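Local coordinates for protein chemotaxis transducer (Pseudomonas aeruginosa, PDB 6GCV) that is a chemoreceptor that senses nitrate by binding it directly at its PilJ-type ligand-binding domain, probably signalling to the chemotaxis machinery, at residues G25-L30 with R60-L65; Q32-E37 with Q91-Y96. All blocks are in the same frame, centred on the assembly; numbering follows the deposited sequence.

Contact 1: G25-L30 with R60-L65; sequences GAQRML and RSAADL. With NO3 (nitrate ion), chain D.
Q27 brings its flat amide against S61 and A62, and nearly everything the two segments share runs through that group. Its OE1 lies 3.3 Å from S61 CB, while NE2 sits by A62, whose small methyl lets the amide come close to the helix backbone. Next to the amide, the Q27 methylene CG lies loosely, 4.4 Å from L65 CD1. A single bend at chi2 (-64°) turns the amide against the neighbouring helix. Both ends of the amide are satisfied: NE2 donates to the Y58 carbonyl, and OE1 accepts from a water at 2.7 Å, which itself accepts from S61 OG. Glutamine suits this place because one group both gives and takes. S61 OG also bonds R72, so the water and an arginine together fix the serine hydroxyl.

Helix 18-42 and helix 48-67 run antiparallel as neighbours in the four-helix bundle of this PilJ-type sensor domain; the local axes of the two segments lie 10.6 Å apart, at 155°.

On another side of 25-30 is the nitrate site, where the ion this receptor senses is bound. R28 presents a guanidinium edge to it: NH2 reaches O1 at 2.9 Å in a straight bond (179°), and NE meets O3, also at 2.9 Å, in a more bent one. NE additionally donates to G25 O, which already takes the backbone N-H of R28, and this ties the arginine to its own helix. G25 has no side chain, allowing the ion to lie against the helix backbone, and M29 CB touches O2 at 3.3 Å. R28 NH1 is held by N127 and by N22 of the second subunit, whose own R28 also donates to the nitrate through NH2, placing the anion at the dimer interface.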
loop_
_atom_site.group_PDB
_atom_site.type_symbol
_atom_site.label_atom_id
_atom_site.label_comp_id
_atom_site.label_asym_id
_atom_site.label_seq_id
_atom_site.Cartn_x
_atom_site.Cartn_y
_atom_site.Cartn_z
ATOM N N GLY A 25 4.587 1.308 -7.491
ATOM C CA GLY A 25 4.543 0.750 -6.161
ATOM C C GLY A 25 3.376 1.280 -5.344
ATOM O O GLY A 25 2.699 0.498 -4.644
ATOM N N ALA A 26 3.110 2.576 -5.455
ATOM C CA ALA A 26 2.022 3.178 -4.692
ATOM C C ALA A 26 0.661 2.587 -5.066
ATOM O O ALA A 26 -0.247 2.626 -4.246
ATOM C CB ALA A 26 2.035 4.688 -4.817
ATOM N N GLN A 27 0.525 2.036 -6.276
ATOM C CA GLN A 27 -0.730 1.360 -6.621
ATOM C C GLN A 27 -1.038 0.245 -5.621
ATOM O O GLN A 27 -2.191 -0.045 -5.307
ATOM C CB GLN A 27 -0.677 0.759 -8.022
ATOM C CG GLN A 27 -0.503 1.731 -9.177
ATOM C CD GLN A 27 -1.679 2.668 -9.313
ATOM O OE1 GLN A 27 -1.885 3.560 -8.470
ATOM N NE2 GLN A 27 -2.457 2.506 -10.404
ATOM N N ARG A 28 0.007 -0.465 -5.198
ATOM C CA ARG A 28 -0.146 -1.536 -4.221
ATOM C C ARG A 28 -0.807 -0.997 -2.957
ATOM O O ARG A 28 -1.817 -1.534 -2.465
ATOM C CB ARG A 28 1.206 -2.155 -3.854
ATOM C CG ARG A 28 1.989 -2.735 -5.036
ATOM C CD ARG A 28 3.314 -3.350 -4.604
ATOM N NE ARG A 28 4.213 -2.329 -4.060
ATOM C CZ ARG A 28 5.525 -2.521 -3.886
ATOM N NH1 ARG A 28 6.087 -3.654 -4.272
ATOM N NH2 ARG A 28 6.282 -1.549 -3.381
ATOM N N MET A 29 -0.270 0.092 -2.450
ATOM C CA MET A 29 -0.831 0.736 -1.270
ATOM C C MET A 29 -2.266 1.199 -1.514
ATOM O O MET A 29 -3.137 0.978 -0.653
ATOM C CB MET A 29 0.051 1.905 -0.864
ATOM C CG MET A 29 -0.426 2.683 0.342
ATOM S SD MET A 29 -1.705 3.915 -0.033
ATOM C CE MET A 29 -0.763 5.090 -0.959
ATOM N N LEU A 30 -2.496 1.840 -2.668
ATOM C CA LEU A 30 -3.817 2.404 -2.883
ATOM C C LEU A 30 -4.885 1.313 -2.898
ATOM O O LEU A 30 -6.001 1.525 -2.398
ATOM C CB LEU A 30 -3.850 3.232 -4.164
ATOM C CG LEU A 30 -3.028 4.527 -4.117
ATOM C CD1 LEU A 30 -2.846 5.092 -5.501
ATOM C CD2 LEU A 30 -3.641 5.575 -3.212
ATOM N N ARG A 60 -5.668 7.619 -11.871
ATOM C CA ARG A 60 -4.798 8.605 -12.483
ATOM C C ARG A 60 -3.444 7.955 -12.756
ATOM O O ARG A 60 -2.870 8.068 -13.844
ATOM C CB ARG A 60 -4.655 9.800 -11.523
ATOM C CG ARG A 60 -3.804 10.933 -12.010
ATOM C CD ARG A 60 -3.987 12.146 -11.131
ATOM N NE ARG A 60 -3.398 12.029 -9.807
ATOM C CZ ARG A 60 -2.158 12.451 -9.489
ATOM N NH1 ARG A 60 -1.344 12.921 -10.393
ATOM N NH2 ARG A 60 -1.701 12.394 -8.250
ATOM N N SER A 61 -2.935 7.239 -11.745
ATOM C CA SER A 61 -1.673 6.555 -11.906
ATOM C C SER A 61 -1.739 5.477 -12.970
ATOM O O SER A 61 -0.794 5.334 -13.733
ATOM C CB SER A 61 -1.220 5.966 -10.579
ATOM O OG SER A 61 -0.830 7.008 -9.728
ATOM N N ALA A 62 -2.848 4.736 -13.042
ATOM C CA ALA A 62 -2.975 3.683 -14.044
ATOM C C ALA A 62 -2.881 4.278 -15.458
ATOM O O ALA A 62 -2.189 3.735 -16.310
ATOM C CB ALA A 62 -4.250 2.890 -13.859
ATOM N N ALA A 63 -3.554 5.415 -15.655
ATOM C CA ALA A 63 -3.520 6.061 -16.961
ATOM C C ALA A 63 -2.126 6.611 -17.252
ATOM O O ALA A 63 -1.640 6.517 -18.391
ATOM C CB ALA A 63 -4.566 7.162 -17.032
ATOM N N ASP A 64 -1.453 7.165 -16.248
ATOM C CA ASP A 64 -0.100 7.642 -16.422
ATOM C C ASP A 64 0.863 6.526 -16.806
ATOM O O ASP A 64 1.776 6.738 -17.616
ATOM C CB ASP A 64 0.381 8.353 -15.157
ATOM C CG ASP A 64 -0.332 9.683 -14.895
ATOM O OD1 ASP A 64 -0.886 10.272 -15.849
ATOM O OD2 ASP A 64 -0.266 10.163 -13.729
ATOM N N LEU A 65 0.723 5.355 -16.181
ATOM C CA LEU A 65 1.584 4.217 -16.505
ATOM C C LEU A 65 1.291 3.687 -17.912
ATOM O O LEU A 65 2.205 3.210 -18.600
ATOM C CB LEU A 65 1.405 3.112 -15.463
ATOM C CG LEU A 65 1.941 3.434 -14.055
ATOM C CD1 LEU A 65 1.402 2.463 -13.032
ATOM C CD2 LEU A 65 3.448 3.411 -14.056
HETATM N N NO3 D . 4.016 0.774 -2.129
HETATM O O1 NO3 D . 5.095 1.024 -2.694
HETATM O O2 NO3 D . 3.289 1.730 -1.653
HETATM O O3 NO3 D . 3.548 -0.398 -1.945
HETATM O O HOH W 1 0.077 5.268 -7.764
#

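Contact 2: Q32-E37 with Q91-Y96; sequences QKMARE and QIWGRY. With NA (sodium ion), chain E; ACT (acetate ion), chain G.
M34 sets its thioether against both aromatic rings of 91-96, which touch each other. SD meets the rim of the W93 indole in plane, 3.4 Å from CZ3, and lies 4.6 Å from the centroid of the six-membered ring, a Met-aromatic contact made at the edge. The same sulfur is 4.0 Å from Y96 CE2, in a second and more oblique Met-aromatic contact. The two approaches depend on an uncommon torsion: CG stands between the backbone N and the carbonyl carbon (chi1 62°), and the bend at chi3 brings CE against W93 as well. A flexible, polarisable methionine can serve both rings at once. A35 is small enough for Y96 OH to approach its CB to 3.3 Å, and that hydroxyl is held beyond the contact by the S31 carbonyl and S119 OG. W93 is fixed in turn by stacking on Y58.

The other side of 32-37 is polar and filled with ions and water. K33 runs extended as far as CE, then bends at chi4 so that NZ reaches E37 OE2 in a 2.9 Å salt bridge; T54 OG1 bonds both K33 NZ and E37 OE1. An acetate, probably from the crystallisation liquor, takes a weak bond from R36 NH1 and has its OXT 2.5 Å from E37 OE2. T120 of the second subunit also holds it, and R36 NH2 bonds Q32 and T120 of that subunit. Sodium is coordinated by the E37 carbonyl O at 2.9 Å and by a water; D47 belongs to the same metal site. With local axes 13.2 Å apart and only 12° from parallel, helix 18-42 and helix 80-103 stand as the diagonal pair of an up-down-up-down four-helix bundle, bridged across its core by large side chains.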
loop_
_atom_site.group_PDB
_atom_site.type_symbol
_atom_site.label_atom_id
_atom_site.label_comp_id
_atom_site.label_asym_id
_atom_site.label_seq_id
_atom_site.Cartn_x
_atom_site.Cartn_y
_atom_site.Cartn_z
ATOM N N GLN A 32 -5.077 -1.216 -1.138
ATOM C CA GLN A 32 -5.392 -1.570 0.240
ATOM C C GLN A 32 -6.109 -0.423 0.991
ATOM O O GLN A 32 -7.042 -0.665 1.756
ATOM C CB GLN A 32 -4.117 -2.017 0.960
ATOM C CG GLN A 32 -3.431 -3.162 0.251
ATOM C CD GLN A 32 -4.330 -4.339 0.104
ATOM O OE1 GLN A 32 -4.625 -4.983 1.109
ATOM N NE2 GLN A 32 -4.812 -4.604 -1.116
ATOM N N LYS A 33 -5.648 0.795 0.745
ATOM C CA LYS A 33 -6.304 1.973 1.335
ATOM C C LYS A 33 -7.771 2.055 0.956
ATOM O O LYS A 33 -8.633 2.331 1.804
ATOM C CB LYS A 33 -5.532 3.247 0.945
ATOM C CG LYS A 33 -6.070 4.532 1.577
ATOM C CD LYS A 33 -5.109 5.687 1.327
ATOM C CE LYS A 33 -5.548 6.940 2.067
ATOM N NZ LYS A 33 -6.520 7.688 1.244
ATOM N N MET A 34 -8.060 1.817 -0.321
ATOM C CA MET A 34 -9.439 1.903 -0.754
ATOM C C MET A 34 -10.286 0.810 -0.094
ATOM O O MET A 34 -11.460 1.039 0.233
ATOM C CB MET A 34 -9.584 1.956 -2.272
ATOM C CG MET A 34 -9.088 0.761 -2.976
ATOM S SD MET A 34 -9.082 0.970 -4.775
ATOM C CE MET A 34 -7.787 2.105 -5.232
ATOM N N ALA A 35 -9.712 -0.370 0.103
ATOM C CA ALA A 35 -10.457 -1.423 0.779
ATOM C C ALA A 35 -10.784 -1.013 2.224
ATOM O O ALA A 35 -11.902 -1.206 2.700
ATOM C CB ALA A 35 -9.691 -2.724 0.771
ATOM N N ARG A 36 -9.802 -0.476 2.929
ATOM C CA ARG A 36 -10.086 -0.037 4.268
ATOM C C ARG A 36 -11.149 1.051 4.323
ATOM O O ARG A 36 -12.022 1.033 5.175
ATOM C CB ARG A 36 -8.846 0.178 5.072
ATOM C CG ARG A 36 -7.950 1.248 4.755
ATOM C CD ARG A 36 -8.143 2.455 5.649
ATOM N NE ARG A 36 -7.074 3.405 5.423
ATOM C CZ ARG A 36 -7.077 4.692 5.751
ATOM N NH1 ARG A 36 -8.213 5.307 6.030
ATOM N NH2 ARG A 36 -5.939 5.383 5.521
ATOM N N GLU A 37 -11.080 1.999 3.396
ATOM C CA GLU A 37 -12.090 3.062 3.356
ATOM C C GLU A 37 -13.489 2.483 3.067
ATOM O O GLU A 37 -14.488 2.962 3.659
ATOM C CB GLU A 37 -11.691 4.091 2.307
ATOM C CG GLU A 37 -10.502 4.913 2.732
ATOM C CD GLU A 37 -9.850 5.729 1.642
ATOM O OE1 GLU A 37 -9.988 5.371 0.465
ATOM O OE2 GLU A 37 -9.135 6.728 1.952
ATOM N N GLN A 91 -8.083 -5.634 -15.919
ATOM C CA GLN A 91 -9.297 -6.460 -15.895
ATOM C C GLN A 91 -9.695 -6.791 -14.460
ATOM O O GLN A 91 -10.885 -6.744 -14.121
ATOM C CB GLN A 91 -9.127 -7.695 -16.773
ATOM C CG GLN A 91 -9.047 -7.315 -18.286
ATOM C CD GLN A 91 -10.227 -6.437 -18.823
ATOM O OE1 GLN A 91 -11.375 -6.896 -18.854
ATOM N NE2 GLN A 91 -9.936 -5.184 -19.279
ATOM N N ILE A 92 -8.718 -7.100 -13.610
ATOM C CA ILE A 92 -8.996 -7.389 -12.198
ATOM C C ILE A 92 -9.507 -6.124 -11.521
ATOM O O ILE A 92 -10.500 -6.133 -10.781
ATOM C CB ILE A 92 -7.740 -7.907 -11.474
ATOM C CG1 ILE A 92 -7.312 -9.250 -12.087
ATOM C CG2 ILE A 92 -7.938 -8.032 -9.962
ATOM C CD1 ILE A 92 -5.888 -9.596 -11.746
ATOM N N TRP A 93 -8.862 -4.998 -11.807
ATOM C CA TRP A 93 -9.263 -3.718 -11.245
ATOM C C TRP A 93 -10.729 -3.396 -11.529
ATOM O O TRP A 93 -11.458 -2.966 -10.641
ATOM C CB TRP A 93 -8.334 -2.600 -11.763
ATOM C CG TRP A 93 -8.891 -1.230 -11.543
ATOM C CD1 TRP A 93 -9.297 -0.362 -12.474
ATOM C CD2 TRP A 93 -9.153 -0.625 -10.296
ATOM N NE1 TRP A 93 -9.785 0.777 -11.885
ATOM C CE2 TRP A 93 -9.708 0.624 -10.532
ATOM C CE3 TRP A 93 -8.924 -1.007 -8.974
ATOM C CZ2 TRP A 93 -10.065 1.473 -9.511
ATOM C CZ3 TRP A 93 -9.293 -0.152 -7.979
ATOM C CH2 TRP A 93 -9.862 1.065 -8.252
ATOM N N GLY A 94 -11.190 -3.592 -12.760
ATOM C CA GLY A 94 -12.596 -3.296 -13.043
ATOM C C GLY A 94 -13.554 -4.037 -12.143
ATOM O O GLY A 94 -14.541 -3.480 -11.653
ATOM N N ARG A 95 -13.279 -5.304 -11.905
ATOM C CA ARG A 95 -14.134 -6.105 -11.038
ATOM C C ARG A 95 -14.001 -5.681 -9.584
ATOM O O ARG A 95 -14.984 -5.607 -8.858
ATOM C CB ARG A 95 -13.819 -7.592 -11.221
ATOM C CG ARG A 95 -14.221 -8.117 -12.603
ATOM C CD ARG A 95 -13.897 -9.586 -12.798
ATOM N NE ARG A 95 -12.496 -9.844 -13.141
ATOM C CZ ARG A 95 -11.996 -9.860 -14.383
ATOM N NH1 ARG A 95 -12.765 -9.587 -15.427
ATOM N NH2 ARG A 95 -10.707 -10.124 -14.580
ATOM N N TYR A 96 -12.791 -5.393 -9.151
ATOM C CA TYR A 96 -12.554 -4.947 -7.766
ATOM C C TYR A 96 -13.236 -3.628 -7.494
ATOM O O TYR A 96 -13.838 -3.432 -6.421
ATOM C CB TYR A 96 -11.046 -4.824 -7.546
ATOM C CG TYR A 96 -10.597 -4.459 -6.150
ATOM C CD1 TYR A 96 -10.862 -5.289 -5.059
ATOM C CD2 TYR A 96 -9.888 -3.319 -5.925
ATOM C CE1 TYR A 96 -10.390 -4.956 -3.786
ATOM C CE2 TYR A 96 -9.391 -2.988 -4.675
ATOM C CZ TYR A 96 -9.613 -3.820 -3.612
ATOM O OH TYR A 96 -9.055 -3.565 -2.366
HETATM NA NA NA E . -14.194 5.751 4.555
HETATM C C ACT G . -8.716 8.614 4.721
HETATM O O ACT G . -8.366 8.700 5.942
HETATM O OXT ACT G . -9.410 7.622 4.299
HETATM C CH3 ACT G . -8.128 9.542 3.704
HETATM O O HOH W 2 -11.831 6.966 5.492
#

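From the N terminus, helix 18-42 carries both first segments in order: 25-30 first, then, after a single residue, 32-37. Contact 1 closes a loop of 29 residues when helix 48-67 returns alongside at 60-65. Contact 2 closes a longer one of 53 residues, reached when helix 80-103 arrives at 91-96. Because the partners come in the same order as the segments they meet, the two loops cross rather than nest. Helix 18-42 is thereby tied to helix 48-67 and helix 80-103, the centres of the two contacts being about 12 Å apart, and both contacts also reach the second subunit, so bundle core and dimer interface share this helix.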